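Long-range contacts in proton-dependent oligopeptide transporter family protein (Xanthomonas campestris, PDB 6EI3), which probably carries small peptides across the bacterial membrane by coupling their uptake to protons, and is seen here in an auto-inhibited state: residues I343-Y351 / F408-T416; L364-G375 / A483-A494. All blocks are in the same frame, centred on the assembly; numbering follows the deposited sequence.

Overall arrangement
Followed from the N terminus, the chain reaches both contacts in its C-terminal half. Helix 334-357 supplies residues 343-351 and helix 363-389, next in the chain, supplies 364-375. Contact 1 closes when helix 400-424 returns to 343-351, a loop of 56 intervening residues that contains the first half of contact 2. Contact 2 closes later, across 107 residues, when helix 471-495 lies against 364-375. The two loops therefore cross. Helix 363-389 is the meeting point: Arg366 makes a cation-pi contact with Tyr351, while its backbone and Gly370 receive Leu412. Four helices are thus tied together on one side of the transporter, with bound lipids touching both contacts.

Contact 1. Residues I343-Y351 / F408-T416; sequences IPFNNLVLY and FGEVLVSAT. With 78M ((2S)-2,3-dihydroxypropyl(7Z)-pentadec-7-enoate), chain N.
Asn346 brings its amide to the rim of the Phe408 ring where two helices meet almost at a right angle (83°), and Ile343, Leu350 and Val411 complete the closely packed side of the contact. The amide and ring planes stand 85° apart, with Asn346 OD1 at the ring edge, 3.4 Å from Phe408 CE1. Leu350 CD2 reaches the same edge at Phe408 CZ (3.5 Å), while a methyl of Val411, CG1, rests against Asn346 ND2. Phe408 carries its CG anti to the backbone N (chi1 -173°), which swings the ring across to helix 334-357. Ile343 CD1 extends the apolar packing, lying against Val411 CG1 (3.8 Å) and Ala415 CB.

On the Tyr351 side direct contact is replaced by a single bridging water among buried residues. Asn346 ND2 donates to Tyr351 OH (3.2 Å), somewhat tilted from the amide plane, and Asn346 CB lies over the rim of one tyrosine face. Leu412 CD2 approaches the hydroxyl, but Tyr351 OH stays 4.4 Å from Val411 O. The water spans this gap, bonding to Tyr351 OH at 2.7 Å and donating to Val411 O and Thr416 OG1. Pro344 and Leu348 turn instead to the chain of a bound lipid. The helices are therefore joined by apolar contact plus one water bridge, a chemistry that gives Asn346 ND2, Tyr351 OH and Val411 O polar partners within a largely hydrophobic interface.

Contact 2. Residues L364-G375 / A483-A494; sequences LRRMTSGIAFSG and AFLAALAFGLYA. With 78M ((2S)-2,3-dihydroxypropyl(7Z)-pentadec-7-enoate), chain J; 78M ((2S)-2,3-dihydroxypropyl(7Z)-pentadec-7-enoate), chain C; 78M ((2S)-2,3-dihydroxypropyl(7Z)-pentadec-7-enoate), chain O.
Phe490, Ile371 and Thr368 bury the most surface where two nearly antiparallel helices (169°) run side by side. Phe490 is a knob seated among Leu364, Met367, Thr368 and Ile371. With chi1 near 180° (-170°) its ring stretches away from its own backbone into the groove between the turns at Leu364 and Ile371. There Thr368 OG1 sits at the ring edge, 3.2 Å from Phe490 CD1, and Leu364 O also lies near the ring plane. Met367 CB presses on Phe490 CZ (3.5 Å), and its sulfur makes an oblique Met-aromatic contact. Thr368 OG1 is fixed by donating to Leu364 O (2.7 Å), a carbonyl that also takes the backbone N-H of Thr368 from the opposite face of its plane.

Ile371 is the reciprocal knob, among Ala483, Ala486, Ala487 and Phe490. Its branches divide the work: CG2 dips to the backbone, 3.3 Å from Ala483 O, whereas CD1 meets Phe490 CD2 at 3.7 Å. Small residues permit the close approach, with Ala483 CB only 3.6 Å from Gly375 CA, and that same glycine carbon makes a CH-pi contact over one face of Phe484.

Two bound monoacylglycerols line the Thr368 and Ala487 side, both touching Thr368 CG2. Tyr493 OH, which takes no part in the helix contact, shares a hydrogen bond with O21 of a third lipid on another side of helix 471-495. The result is a buried pair of antiparallel helices with reciprocal knobs-into-holes, lipid along one flank and helix 281-306 along another, consistent with the helix-bundle packing of a Major Facilitator Superfamily transporter.

Contact 1. Residues I343-Y351 / F408-T416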
loop_
_atom_site.group_PDB
_atom_site.type_symbol
_atom_site.label_atom_id
_atom_site.label_comp_id
_atom_site.label_asym_id
_atom_site.label_seq_id
_atom_site.Cartn_x
_atom_site.Cartn_y
_atom_site.Cartn_z
ATOM N N ILE A 343 -7.607 -14.832 -8.997
ATOM C CA ILE A 343 -8.897 -14.159 -8.773
ATOM C C ILE A 343 -10.035 -15.086 -9.350
ATOM O O ILE A 343 -10.856 -15.540 -8.553
ATOM C CB ILE A 343 -8.933 -12.676 -9.296
ATOM C CG1 ILE A 343 -8.166 -11.694 -8.343
ATOM C CG2 ILE A 343 -10.364 -12.179 -9.618
ATOM C CD1 ILE A 343 -8.803 -11.334 -7.016
ATOM N N PRO A 344 -10.042 -15.504 -10.647
ATOM C CA PRO A 344 -11.109 -16.413 -11.100
ATOM C C PRO A 344 -10.974 -17.837 -10.565
ATOM O O PRO A 344 -11.989 -18.503 -10.443
ATOM C CB PRO A 344 -11.020 -16.347 -12.621
ATOM C CG PRO A 344 -9.604 -16.036 -12.892
ATOM C CD PRO A 344 -9.180 -15.111 -11.779
ATOM N N PHE A 345 -9.753 -18.313 -10.223
ATOM C CA PHE A 345 -9.658 -19.648 -9.635
ATOM C C PHE A 345 -10.410 -19.666 -8.286
ATOM O O PHE A 345 -11.220 -20.557 -8.062
ATOM C CB PHE A 345 -8.211 -20.132 -9.460
ATOM C CG PHE A 345 -8.103 -21.421 -8.675
ATOM C CD1 PHE A 345 -8.349 -22.648 -9.283
ATOM C CD2 PHE A 345 -7.725 -21.411 -7.335
ATOM C CE1 PHE A 345 -8.241 -23.842 -8.558
ATOM C CE2 PHE A 345 -7.619 -22.606 -6.611
ATOM C CZ PHE A 345 -7.871 -23.812 -7.229
ATOM N N ASN A 346 -10.145 -18.688 -7.407
ATOM C CA ASN A 346 -10.827 -18.613 -6.111
ATOM C C ASN A 346 -12.345 -18.357 -6.287
ATOM O O ASN A 346 -13.145 -19.067 -5.689
ATOM C CB ASN A 346 -10.168 -17.570 -5.191
ATOM C CG ASN A 346 -8.786 -17.928 -4.686
ATOM O OD1 ASN A 346 -8.111 -18.823 -5.193
ATOM N ND2 ASN A 346 -8.334 -17.252 -3.639
ATOM N N ASN A 347 -12.728 -17.430 -7.177
ATOM C CA ASN A 347 -14.134 -17.087 -7.447
ATOM C C ASN A 347 -14.965 -18.180 -8.121
ATOM O O ASN A 347 -16.132 -18.341 -7.768
ATOM C CB ASN A 347 -14.231 -15.794 -8.266
ATOM C CG ASN A 347 -13.960 -14.540 -7.472
ATOM O OD1 ASN A 347 -13.806 -14.559 -6.246
ATOM N ND2 ASN A 347 -13.940 -13.405 -8.158
ATOM N N LEU A 348 -14.387 -18.904 -9.091
ATOM C CA LEU A 348 -15.080 -19.924 -9.883
ATOM C C LEU A 348 -14.837 -21.371 -9.425
ATOM O O LEU A 348 -15.644 -22.245 -9.748
ATOM C CB LEU A 348 -14.685 -19.775 -11.371
ATOM C CG LEU A 348 -15.446 -18.760 -12.240
ATOM C CD1 LEU A 348 -15.200 -17.322 -11.809
ATOM C CD2 LEU A 348 -15.045 -18.900 -13.699
ATOM N N VAL A 349 -13.724 -21.637 -8.712
ATOM C CA VAL A 349 -13.395 -23.011 -8.300
ATOM C C VAL A 349 -13.317 -23.190 -6.771
ATOM O O VAL A 349 -14.092 -23.979 -6.233
ATOM C CB VAL A 349 -12.109 -23.559 -9.005
ATOM C CG1 VAL A 349 -11.845 -25.019 -8.638
ATOM C CG2 VAL A 349 -12.177 -23.390 -10.522
ATOM N N LEU A 350 -12.366 -22.507 -6.091
ATOM C CA LEU A 350 -12.102 -22.671 -4.658
ATOM C C LEU A 350 -13.255 -22.264 -3.721
ATOM O O LEU A 350 -13.601 -23.065 -2.858
ATOM C CB LEU A 350 -10.801 -21.976 -4.234
ATOM C CG LEU A 350 -10.312 -22.238 -2.798
ATOM C CD1 LEU A 350 -10.084 -23.725 -2.536
ATOM C CD2 LEU A 350 -9.069 -21.452 -2.505
ATOM N N TYR A 351 -13.798 -21.034 -3.842
ATOM C CA TYR A 351 -14.899 -20.578 -2.972
ATOM C C TYR A 351 -16.151 -21.422 -3.204
ATOM O O TYR A 351 -16.602 -22.023 -2.222
ATOM C CB TYR A 351 -15.176 -19.059 -3.046
ATOM C CG TYR A 351 -13.974 -18.176 -2.768
ATOM C CD1 TYR A 351 -12.950 -18.596 -1.920
ATOM C CD2 TYR A 351 -13.879 -16.903 -3.323
ATOM C CE1 TYR A 351 -11.829 -17.802 -1.687
ATOM C CE2 TYR A 351 -12.772 -16.086 -3.074
ATOM C CZ TYR A 351 -11.755 -16.539 -2.249
ATOM O OH TYR A 351 -10.662 -15.746 -2.006
ATOM N N PHE A 408 -1.420 -15.811 -3.582
ATOM C CA PHE A 408 -2.609 -16.492 -3.064
ATOM C C PHE A 408 -3.065 -15.740 -1.799
ATOM O O PHE A 408 -4.243 -15.387 -1.690
ATOM C CB PHE A 408 -2.343 -17.988 -2.769
ATOM C CG PHE A 408 -3.576 -18.778 -2.383
ATOM C CD1 PHE A 408 -4.671 -18.862 -3.243
ATOM C CD2 PHE A 408 -3.616 -19.500 -1.196
ATOM C CE1 PHE A 408 -5.801 -19.622 -2.899
ATOM C CE2 PHE A 408 -4.749 -20.250 -0.848
ATOM C CZ PHE A 408 -5.827 -20.306 -1.702
ATOM N N GLY A 409 -2.115 -15.411 -0.920
ATOM C CA GLY A 409 -2.405 -14.636 0.281
ATOM C C GLY A 409 -3.002 -13.279 -0.051
ATOM O O GLY A 409 -4.022 -12.894 0.525
ATOM N N GLU A 410 -2.403 -12.571 -1.027
ATOM C CA GLU A 410 -2.862 -11.259 -1.497
ATOM C C GLU A 410 -4.327 -11.290 -1.946
ATOM O O GLU A 410 -5.107 -10.461 -1.493
ATOM C CB GLU A 410 -1.976 -10.751 -2.642
ATOM C CG GLU A 410 -2.469 -9.438 -3.234
ATOM C CD GLU A 410 -1.870 -9.006 -4.555
ATOM O OE1 GLU A 410 -1.102 -9.783 -5.166
ATOM O OE2 GLU A 410 -2.157 -7.864 -4.970
ATOM N N VAL A 411 -4.690 -12.246 -2.824
ATOM C CA VAL A 411 -6.055 -12.426 -3.332
ATOM C C VAL A 411 -7.039 -12.694 -2.161
ATOM O O VAL A 411 -8.158 -12.175 -2.172
ATOM C CB VAL A 411 -6.096 -13.537 -4.434
ATOM C CG1 VAL A 411 -7.512 -14.011 -4.706
ATOM C CG2 VAL A 411 -5.433 -13.054 -5.730
ATOM N N LEU A 412 -6.580 -13.422 -1.130
ATOM C CA LEU A 412 -7.383 -13.741 0.051
ATOM C C LEU A 412 -7.542 -12.553 1.017
ATOM O O LEU A 412 -8.622 -12.395 1.580
ATOM C CB LEU A 412 -6.797 -14.936 0.814
ATOM C CG LEU A 412 -6.933 -16.332 0.203
ATOM C CD1 LEU A 412 -6.048 -17.331 0.967
ATOM C CD2 LEU A 412 -8.381 -16.824 0.243
ATOM N N VAL A 413 -6.487 -11.748 1.255
ATOM C CA VAL A 413 -6.652 -10.680 2.250
ATOM C C VAL A 413 -6.797 -9.275 1.604
ATOM O O VAL A 413 -7.674 -8.509 2.019
ATOM C CB VAL A 413 -5.582 -10.728 3.392
ATOM C CG1 VAL A 413 -4.158 -10.570 2.876
ATOM C CG2 VAL A 413 -5.886 -9.720 4.510
ATOM N N SER A 414 -5.937 -8.939 0.631
ATOM C CA SER A 414 -5.922 -7.621 -0.005
ATOM C C SER A 414 -7.156 -7.344 -0.824
ATOM O O SER A 414 -7.756 -6.286 -0.631
ATOM C CB SER A 414 -4.651 -7.412 -0.824
ATOM O OG SER A 414 -4.572 -6.063 -1.240
ATOM N N ALA A 415 -7.579 -8.297 -1.680
ATOM C CA ALA A 415 -8.797 -8.146 -2.479
ATOM C C ALA A 415 -10.085 -8.155 -1.608
ATOM O O ALA A 415 -11.057 -7.501 -1.960
ATOM C CB ALA A 415 -8.865 -9.239 -3.537
ATOM N N THR A 416 -10.076 -8.873 -0.472
ATOM C CA THR A 416 -11.202 -8.992 0.457
ATOM C C THR A 416 -11.339 -7.800 1.427
ATOM O O THR A 416 -12.461 -7.384 1.720
ATOM C CB THR A 416 -11.038 -10.275 1.269
ATOM O OG1 THR A 416 -10.782 -11.364 0.387
ATOM C CG2 THR A 416 -12.245 -10.587 2.131
HETATM O O21 78M N . -7.625 -19.991 -17.054
HETATM C C20 78M N . -8.855 -20.634 -17.361
HETATM C C18 78M N . -9.284 -20.327 -18.777
HETATM O O19 78M N . -9.530 -18.925 -18.928
HETATM C C17 78M N . -10.486 -21.130 -19.226
HETATM O O2 78M N . -11.616 -20.638 -18.466
HETATM C C1 78M N . -12.672 -20.149 -19.130
HETATM O O1 78M N . -12.751 -20.093 -20.330
HETATM C C2 78M N . -13.747 -19.692 -18.184
HETATM C C3 78M N . -13.583 -18.252 -17.712
HETATM C C4 78M N . -12.564 -18.095 -16.586
HETATM C C5 78M N . -12.311 -16.661 -16.128
HETATM C C6 78M N . -11.420 -15.815 -17.053
HETATM C C7 78M N . -9.976 -16.226 -17.074
HETATM C C8 78M N . -8.975 -15.588 -16.500
HETATM C C9 78M N . -7.533 -15.982 -16.530
HETATM C C10 78M N . -6.656 -14.845 -17.044
HETATM C C11 78M N . -5.209 -15.231 -17.287
HETATM C C12 78M N . -4.343 -14.093 -17.820
HETATM C C13 78M N . -2.952 -14.504 -18.284
HETATM C C15 78M N . -1.551 -15.690 -20.038
HETATM C C14 78M N . -2.909 -15.138 -19.671
HETATM O O HOH W 1 -10.816 -13.047 -2.315
#

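Contact 2. Residues L364-G375 / A483-A494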
loop_
_atom_site.group_PDB
_atom_site.type_symbol
_atom_site.label_atom_id
_atom_site.label_comp_id
_atom_site.label_asym_id
_atom_site.label_seq_id
_atom_site.Cartn_x
_atom_site.Cartn_y
_atom_site.Cartn_z
ATOM N N LEU A 364 -13.848 -12.642 6.611
ATOM C CA LEU A 364 -12.882 -12.669 7.715
ATOM C C LEU A 364 -12.028 -13.946 7.731
ATOM O O LEU A 364 -10.856 -13.877 8.110
ATOM C CB LEU A 364 -13.566 -12.407 9.067
ATOM C CG LEU A 364 -14.024 -10.953 9.304
ATOM C CD1 LEU A 364 -14.808 -10.839 10.587
ATOM C CD2 LEU A 364 -12.835 -9.941 9.264
ATOM N N ARG A 365 -12.580 -15.076 7.242
ATOM C CA ARG A 365 -11.844 -16.340 7.103
ATOM C C ARG A 365 -10.829 -16.212 5.984
ATOM O O ARG A 365 -9.709 -16.695 6.122
ATOM C CB ARG A 365 -12.779 -17.531 6.816
ATOM C CG ARG A 365 -13.247 -18.244 8.079
ATOM C CD ARG A 365 -14.363 -19.217 7.763
ATOM N NE ARG A 365 -14.664 -20.086 8.902
ATOM C CZ ARG A 365 -15.582 -21.043 8.889
ATOM N NH1 ARG A 365 -16.286 -21.283 7.789
ATOM N NH2 ARG A 365 -15.794 -21.778 9.968
ATOM N N ARG A 366 -11.220 -15.560 4.879
ATOM C CA ARG A 366 -10.328 -15.316 3.741
ATOM C C ARG A 366 -9.161 -14.448 4.212
ATOM O O ARG A 366 -8.013 -14.765 3.933
ATOM C CB ARG A 366 -11.068 -14.590 2.607
ATOM C CG ARG A 366 -12.085 -15.447 1.844
ATOM C CD ARG A 366 -12.766 -14.605 0.760
ATOM N NE ARG A 366 -14.043 -15.185 0.368
ATOM C CZ ARG A 366 -14.792 -14.749 -0.641
ATOM N NH1 ARG A 366 -14.396 -13.715 -1.372
ATOM N NH2 ARG A 366 -15.939 -15.351 -0.933
ATOM N N MET A 367 -9.460 -13.379 4.969
ATOM C CA MET A 367 -8.436 -12.459 5.440
ATOM C C MET A 367 -7.433 -13.121 6.393
ATOM O O MET A 367 -6.231 -12.983 6.168
ATOM C CB MET A 367 -9.064 -11.209 6.034
ATOM C CG MET A 367 -9.714 -10.312 4.968
ATOM S SD MET A 367 -10.586 -8.923 5.716
ATOM C CE MET A 367 -9.191 -7.811 6.029
ATOM N N THR A 368 -7.917 -13.911 7.382
ATOM C CA THR A 368 -7.050 -14.642 8.327
ATOM C C THR A 368 -6.131 -15.589 7.542
ATOM O O THR A 368 -4.911 -15.575 7.751
ATOM C CB THR A 368 -7.926 -15.446 9.334
ATOM O OG1 THR A 368 -8.915 -14.584 9.904
ATOM C CG2 THR A 368 -7.100 -16.097 10.437
ATOM N N SER A 369 -6.732 -16.390 6.617
ATOM C CA SER A 369 -6.032 -17.356 5.764
ATOM C C SER A 369 -5.005 -16.664 4.884
ATOM O O SER A 369 -3.935 -17.217 4.662
ATOM C CB SER A 369 -7.023 -18.126 4.894
ATOM O OG SER A 369 -7.973 -18.836 5.674
ATOM N N GLY A 370 -5.336 -15.462 4.420
ATOM C CA GLY A 370 -4.487 -14.641 3.566
ATOM C C GLY A 370 -3.212 -14.187 4.248
ATOM O O GLY A 370 -2.147 -14.227 3.633
ATOM N N ILE A 371 -3.313 -13.768 5.530
ATOM C CA ILE A 371 -2.140 -13.326 6.301
ATOM C C ILE A 371 -1.244 -14.542 6.555
ATOM O O ILE A 371 -0.031 -14.453 6.388
ATOM C CB ILE A 371 -2.546 -12.616 7.609
ATOM C CG1 ILE A 371 -3.492 -11.422 7.330
ATOM C CG2 ILE A 371 -1.308 -12.185 8.434
ATOM C CD1 ILE A 371 -4.207 -10.888 8.602
ATOM N N ALA A 372 -1.861 -15.680 6.913
ATOM C CA ALA A 372 -1.181 -16.942 7.179
ATOM C C ALA A 372 -0.386 -17.436 5.942
ATOM O O ALA A 372 0.791 -17.778 6.082
ATOM C CB ALA A 372 -2.188 -17.986 7.632
ATOM N N PHE A 373 -1.002 -17.403 4.733
ATOM C CA PHE A 373 -0.334 -17.807 3.493
ATOM C C PHE A 373 0.848 -16.917 3.126
ATOM O O PHE A 373 1.833 -17.432 2.594
ATOM C CB PHE A 373 -1.308 -17.942 2.321
ATOM C CG PHE A 373 -1.887 -19.336 2.222
ATOM C CD1 PHE A 373 -1.157 -20.371 1.643
ATOM C CD2 PHE A 373 -3.153 -19.617 2.717
ATOM C CE1 PHE A 373 -1.687 -21.665 1.565
ATOM C CE2 PHE A 373 -3.689 -20.905 2.620
ATOM C CZ PHE A 373 -2.949 -21.923 2.054
ATOM N N SER A 374 0.795 -15.610 3.475
ATOM C CA SER A 374 1.920 -14.706 3.239
ATOM C C SER A 374 3.086 -15.153 4.173
ATOM O O SER A 374 4.240 -15.126 3.758
ATOM C CB SER A 374 1.520 -13.243 3.438
ATOM O OG SER A 374 1.543 -12.823 4.799
ATOM N N GLY A 375 2.751 -15.656 5.359
ATOM C CA GLY A 375 3.722 -16.222 6.297
ATOM C C GLY A 375 4.374 -17.471 5.719
ATOM O O GLY A 375 5.598 -17.611 5.762
ATOM N N ALA A 483 4.038 -12.563 10.427
ATOM C CA ALA A 483 2.783 -12.799 9.708
ATOM C C ALA A 483 1.936 -13.853 10.423
ATOM O O ALA A 483 0.722 -13.687 10.521
ATOM C CB ALA A 483 3.050 -13.239 8.284
ATOM N N PHE A 484 2.565 -14.931 10.924
ATOM C CA PHE A 484 1.840 -15.985 11.659
ATOM C C PHE A 484 1.207 -15.433 12.931
ATOM O O PHE A 484 0.054 -15.768 13.232
ATOM C CB PHE A 484 2.754 -17.185 11.958
ATOM C CG PHE A 484 3.154 -17.972 10.726
ATOM C CD1 PHE A 484 2.219 -18.273 9.737
ATOM C CD2 PHE A 484 4.437 -18.502 10.606
ATOM C CE1 PHE A 484 2.579 -19.025 8.609
ATOM C CE2 PHE A 484 4.797 -19.260 9.482
ATOM C CZ PHE A 484 3.869 -19.507 8.484
ATOM N N LEU A 485 1.961 -14.560 13.656
ATOM C CA LEU A 485 1.484 -13.920 14.877
ATOM C C LEU A 485 0.314 -12.986 14.532
ATOM O O LEU A 485 -0.666 -12.921 15.276
ATOM C CB LEU A 485 2.636 -13.138 15.541
ATOM C CG LEU A 485 2.363 -12.469 16.897
ATOM C CD1 LEU A 485 2.273 -13.495 18.028
ATOM C CD2 LEU A 485 3.451 -11.478 17.227
ATOM N N ALA A 486 0.425 -12.273 13.393
ATOM C CA ALA A 486 -0.603 -11.348 12.911
ATOM C C ALA A 486 -1.842 -12.124 12.537
ATOM O O ALA A 486 -2.926 -11.695 12.903
ATOM C CB ALA A 486 -0.102 -10.569 11.710
ATOM N N ALA A 487 -1.689 -13.287 11.856
ATOM C CA ALA A 487 -2.805 -14.155 11.461
ATOM C C ALA A 487 -3.568 -14.608 12.697
ATOM O O ALA A 487 -4.799 -14.580 12.704
ATOM C CB ALA A 487 -2.288 -15.369 10.709
ATOM N N LEU A 488 -2.822 -14.987 13.756
ATOM C CA LEU A 488 -3.384 -15.417 15.027
ATOM C C LEU A 488 -4.155 -14.266 15.686
ATOM O O LEU A 488 -5.296 -14.474 16.077
ATOM C CB LEU A 488 -2.284 -15.993 15.968
ATOM C CG LEU A 488 -2.733 -16.373 17.392
ATOM C CD1 LEU A 488 -3.711 -17.543 17.384
ATOM C CD2 LEU A 488 -1.531 -16.680 18.292
ATOM N N ALA A 489 -3.550 -13.057 15.778
ATOM C CA ALA A 489 -4.197 -11.889 16.403
ATOM C C ALA A 489 -5.433 -11.482 15.603
ATOM O O ALA A 489 -6.491 -11.275 16.190
ATOM C CB ALA A 489 -3.220 -10.730 16.523
ATOM N N PHE A 490 -5.325 -11.463 14.262
ATOM C CA PHE A 490 -6.458 -11.172 13.376
ATOM C C PHE A 490 -7.616 -12.156 13.631
ATOM O O PHE A 490 -8.745 -11.730 13.808
ATOM C CB PHE A 490 -6.037 -11.222 11.890
ATOM C CG PHE A 490 -7.089 -10.689 10.939
ATOM C CD1 PHE A 490 -8.144 -11.491 10.523
ATOM C CD2 PHE A 490 -7.021 -9.388 10.464
ATOM C CE1 PHE A 490 -9.135 -10.987 9.671
ATOM C CE2 PHE A 490 -7.999 -8.888 9.601
ATOM C CZ PHE A 490 -9.046 -9.696 9.202
ATOM N N GLY A 491 -7.313 -13.445 13.636
ATOM C CA GLY A 491 -8.290 -14.516 13.817
ATOM C C GLY A 491 -9.044 -14.454 15.125
ATOM O O GLY A 491 -10.248 -14.752 15.160
ATOM N N LEU A 492 -8.340 -14.069 16.212
ATOM C CA LEU A 492 -8.962 -13.961 17.536
ATOM C C LEU A 492 -9.890 -12.752 17.584
ATOM O O LEU A 492 -10.968 -12.836 18.165
ATOM C CB LEU A 492 -7.909 -13.926 18.660
ATOM C CG LEU A 492 -7.081 -15.222 18.859
ATOM C CD1 LEU A 492 -5.799 -14.936 19.634
ATOM C CD2 LEU A 492 -7.888 -16.300 19.577
ATOM N N TYR A 493 -9.498 -11.651 16.919
ATOM C CA TYR A 493 -10.326 -10.449 16.817
ATOM C C TYR A 493 -11.570 -10.745 15.933
ATOM O O TYR A 493 -12.689 -10.416 16.324
ATOM C CB TYR A 493 -9.524 -9.249 16.263
ATOM C CG TYR A 493 -10.348 -7.979 16.241
ATOM C CD1 TYR A 493 -10.536 -7.225 17.401
ATOM C CD2 TYR A 493 -11.037 -7.592 15.094
ATOM C CE1 TYR A 493 -11.348 -6.089 17.400
ATOM C CE2 TYR A 493 -11.854 -6.463 15.084
ATOM C CZ TYR A 493 -11.985 -5.700 16.231
ATOM O OH TYR A 493 -12.784 -4.586 16.197
ATOM N N ALA A 494 -11.348 -11.393 14.770
ATOM C CA ALA A 494 -12.370 -11.802 13.800
ATOM C C ALA A 494 -13.420 -12.699 14.445
ATOM O O ALA A 494 -14.609 -12.527 14.178
ATOM C CB ALA A 494 -11.722 -12.510 12.613
HETATM O O21 78M J . -18.481 -17.360 13.185
HETATM C C20 78M J . -17.490 -16.354 13.036
HETATM C C18 78M J . -16.104 -16.957 13.000
HETATM O O19 78M J . -15.883 -17.729 14.185
HETATM C C17 78M J . -15.026 -15.910 12.847
HETATM O O2 78M J . -13.761 -16.614 12.810
HETATM C C1 78M J . -12.859 -16.233 11.898
HETATM O O1 78M J . -13.070 -15.409 11.046
HETATM C C2 78M J . -11.557 -16.960 12.082
HETATM C C3 78M J . -10.907 -17.372 10.770
HETATM C C4 78M J . -9.924 -18.517 10.903
HETATM C C5 78M J . -9.570 -19.130 9.562
HETATM C C6 78M J . -8.443 -20.158 9.612
HETATM C C7 78M J . -8.275 -20.855 8.291
HETATM C C8 78M J . -7.193 -21.461 7.808
HETATM C C9 78M J . -5.842 -21.608 8.457
HETATM C C10 78M J . -4.789 -20.657 7.880
HETATM C C11 78M J . -4.140 -21.102 6.563
HETATM C C12 78M J . -3.015 -22.132 6.677
HETATM C C13 78M J . -1.775 -21.658 7.426
HETATM C C15 78M J . 0.253 -22.319 8.770
HETATM C C14 78M J . -0.772 -22.749 7.747
HETATM O O21 78M C . -13.757 -20.623 13.349
HETATM C C20 78M C . -13.070 -19.685 14.168
HETATM C C18 78M C . -11.632 -20.099 14.377
HETATM O O19 78M C . -11.586 -21.358 15.057
HETATM C C17 78M C . -10.834 -19.075 15.150
HETATM O O2 78M C . -9.481 -19.591 15.144
HETATM C C1 78M C . -8.464 -18.728 15.261
HETATM O O1 78M C . -8.599 -17.538 15.367
HETATM C C2 78M C . -7.144 -19.443 15.260
HETATM C C3 78M C . -6.024 -18.706 14.538
HETATM C C4 78M C . -6.187 -18.682 13.023
HETATM C C5 78M C . -5.050 -19.316 12.232
HETATM C C6 78M C . -3.737 -18.536 12.266
HETATM C C7 78M C . -2.659 -19.162 11.437
HETATM C C8 78M C . -1.575 -19.798 11.858
HETATM C C9 78M C . -1.169 -20.078 13.278
HETATM C C10 78M C . -0.054 -19.162 13.768
HETATM C C11 78M C . 0.303 -19.353 15.238
HETATM C C12 78M C . 1.386 -18.411 15.763
HETATM C C13 78M C . 2.822 -18.819 15.440
HETATM C C15 78M C . 5.251 -18.132 15.344
HETATM C C14 78M C . 3.869 -17.800 15.856
HETATM O O21 78M O . -13.333 -3.752 18.732
HETATM C C20 78M O . -13.257 -2.344 18.576
HETATM C C18 78M O . -11.978 -1.796 19.164
HETATM O O19 78M O . -11.893 -2.129 20.552
HETATM C C17 78M O . -11.856 -0.303 18.990
HETATM O O2 78M O . -10.453 0.003 19.164
HETATM C C1 78M O . -10.015 1.203 18.764
HETATM O O1 78M O . -10.736 2.105 18.419
HETATM C C2 78M O . -8.516 1.272 18.789
HETATM C C3 78M O . -7.903 1.508 17.415
HETATM C C4 78M O . -6.639 0.693 17.179
HETATM C C5 78M O . -5.371 1.513 17.009
HETATM C C6 78M O . -5.179 2.123 15.615
HETATM C C7 78M O . -4.155 1.389 14.810
HETATM C C8 78M O . -2.955 1.824 14.467
HETATM C C9 78M O . -1.937 1.068 13.662
HETATM C C10 78M O . -1.042 0.210 14.561
HETATM C C11 78M O . -0.842 -1.217 14.080
HETATM C C12 78M O . -0.636 -2.211 15.217
HETATM C C13 78M O . -0.598 -3.678 14.811
HETATM C C15 78M O . 0.822 -5.646 14.154
HETATM C C14 78M O . 0.730 -4.149 14.245
#